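Local coordinates for quinoline 2-oxidoreductase large subunit (Pseudomonas putida, PDB 1T3Q), which binds molybdenum with a pterin cytosine dinucleotide and, as part of a molybdenum hydroxylase, probably oxidises quinoline at carbon 2, at residues G95-I100 with T160-V165. Numbering follows the deposited sequence.
Sequences GFQTTI and TLAGNV
One water ties Ile100 to Thr160: it accepts from Ile100 N at 3.1 Å and lies 2.8 Å from Thr160 OG1, which also has a weak hydrogen bond with Asn158 ND2. Strand 99-101 thus meets the start of segment 160-165 through a solvent molecule. Further along, Gln97 reaches directly into the bend of that segment. Its CG stands beside the backbone N, anti to the carbonyl carbon (chi1 -71°), and the chain runs on extended, so that the amide faces backbone polar groups of Ala162 and Val165 in the bend. Gln97 CD is 3.7 Å from Ala162 O and equally far from Val165 O. Next to Ala162 N, Leu161 CB lies 4.1 Å from Gln97 CD, the two side chains crossing at a slant.

Leu161 supplies the greasy part: its CD2 sits 3.8 Å from Thr99 CG2, and its side chain also leans on Val166. The same methyl, CD2, comes within 3.3 Å of a polar atom, Thr98 O. Thr99 can offer its methyl because OG1 is turned between its own backbone N and carbonyl carbon (chi1 58°), where it takes a hydrogen bond from Asn327 N. Backbone bonding between Gln97 and Val166 brings the beginning of strand 165-170 up against the same segment. Cut back to an alanine, Gln97 would probably leave the backbone groups of Ala162 and Val165 without their amide neighbour and uncover Leu161.

The contact joins part of the a/b hammerhead domain to the lead-in of strand 165-170 in the molybdopterin cofactor-binding domain. Direct side-chain contact comes mainly from Gln97 and Leu161, with a water making the other link, so the hold on this lead-in probably depends on the Gln97 amide and the Leu161 methyls.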
# COMPACT_ATOMS: atom_id res chain seq x y z
N GLY B 95 -5.91 0.81 45.74
CA GLY B 95 -4.97 -0.24 46.10
C GLY B 95 -4.35 -0.99 44.94
O GLY B 95 -3.51 -1.86 45.14
N PHE B 96 -4.75 -0.65 43.72
CA PHE B 96 -4.21 -1.33 42.54
C PHE B 96 -2.73 -1.02 42.37
O PHE B 96 -2.33 0.14 42.46
CB PHE B 96 -4.96 -0.90 41.28
CG PHE B 96 -4.54 -1.65 40.04
CD1 PHE B 96 -5.07 -2.91 39.77
CD2 PHE B 96 -3.59 -1.12 39.17
CE1 PHE B 96 -4.66 -3.63 38.64
CE2 PHE B 96 -3.18 -1.83 38.04
CZ PHE B 96 -3.72 -3.09 37.78
N GLN B 97 -1.93 -2.04 42.11
CA GLN B 97 -0.50 -1.85 41.90
C GLN B 97 -0.14 -1.77 40.42
O GLN B 97 -0.27 -2.74 39.68
CB GLN B 97 0.29 -2.99 42.55
CG GLN B 97 0.30 -2.96 44.07
CD GLN B 97 1.44 -3.77 44.64
OE1 GLN B 97 1.29 -4.95 44.99
NE2 GLN B 97 2.61 -3.15 44.72
N THR B 98 0.31 -0.59 40.01
CA THR B 98 0.70 -0.36 38.63
C THR B 98 1.94 -1.19 38.30
O THR B 98 2.76 -1.45 39.17
CB THR B 98 1.07 1.12 38.39
OG1 THR B 98 -0.10 1.93 38.53
CG2 THR B 98 1.67 1.31 37.01
N THR B 99 2.05 -1.63 37.06
CA THR B 99 3.23 -2.37 36.65
C THR B 99 3.73 -1.73 35.37
O THR B 99 2.96 -1.13 34.62
CB THR B 99 2.95 -3.88 36.37
OG1 THR B 99 1.95 -4.01 35.36
CG2 THR B 99 2.51 -4.59 37.64
N ILE B 100 5.03 -1.82 35.15
CA ILE B 100 5.65 -1.29 33.95
C ILE B 100 6.39 -2.50 33.40
O ILE B 100 7.36 -2.95 34.00
CB ILE B 100 6.65 -0.16 34.27
CG1 ILE B 100 5.92 0.99 34.96
CG2 ILE B 100 7.31 0.32 32.98
CD1 ILE B 100 6.80 2.21 35.24
N THR B 160 9.44 -4.85 41.57
CA THR B 160 9.11 -3.43 41.51
C THR B 160 7.81 -3.19 42.29
O THR B 160 7.38 -2.05 42.45
CB THR B 160 8.89 -2.93 40.07
OG1 THR B 160 7.72 -3.54 39.52
CG2 THR B 160 10.09 -3.27 39.19
N LEU B 161 7.20 -4.27 42.76
CA LEU B 161 5.95 -4.17 43.50
C LEU B 161 6.12 -4.39 45.00
O LEU B 161 7.14 -4.91 45.45
CB LEU B 161 4.94 -5.20 42.97
CG LEU B 161 4.62 -5.21 41.48
CD1 LEU B 161 3.56 -6.27 41.20
CD2 LEU B 161 4.13 -3.84 41.04
N ALA B 162 5.10 -4.00 45.75
CA ALA B 162 5.10 -4.19 47.19
C ALA B 162 4.24 -5.42 47.46
O ALA B 162 3.02 -5.33 47.57
CB ALA B 162 4.51 -2.97 47.87
N GLY B 163 4.88 -6.57 47.54
CA GLY B 163 4.14 -7.80 47.78
C GLY B 163 3.59 -8.34 46.48
O GLY B 163 3.72 -7.69 45.44
N ASN B 164 2.98 -9.51 46.52
CA ASN B 164 2.44 -10.12 45.31
C ASN B 164 0.97 -9.80 45.02
O ASN B 164 0.46 -10.18 43.97
CB ASN B 164 2.63 -11.63 45.35
CG ASN B 164 4.09 -12.02 45.40
OD1 ASN B 164 4.91 -11.50 44.64
ND2 ASN B 164 4.43 -12.95 46.29
N VAL B 165 0.29 -9.13 45.94
CA VAL B 165 -1.10 -8.80 45.71
C VAL B 165 -1.22 -7.55 44.85
O VAL B 165 -1.06 -6.42 45.33
CB VAL B 165 -1.87 -8.60 47.03
CG1 VAL B 165 -3.34 -8.27 46.74
CG2 VAL B 165 -1.77 -9.87 47.88
O HOH W 1 6.53 -1.69 37.84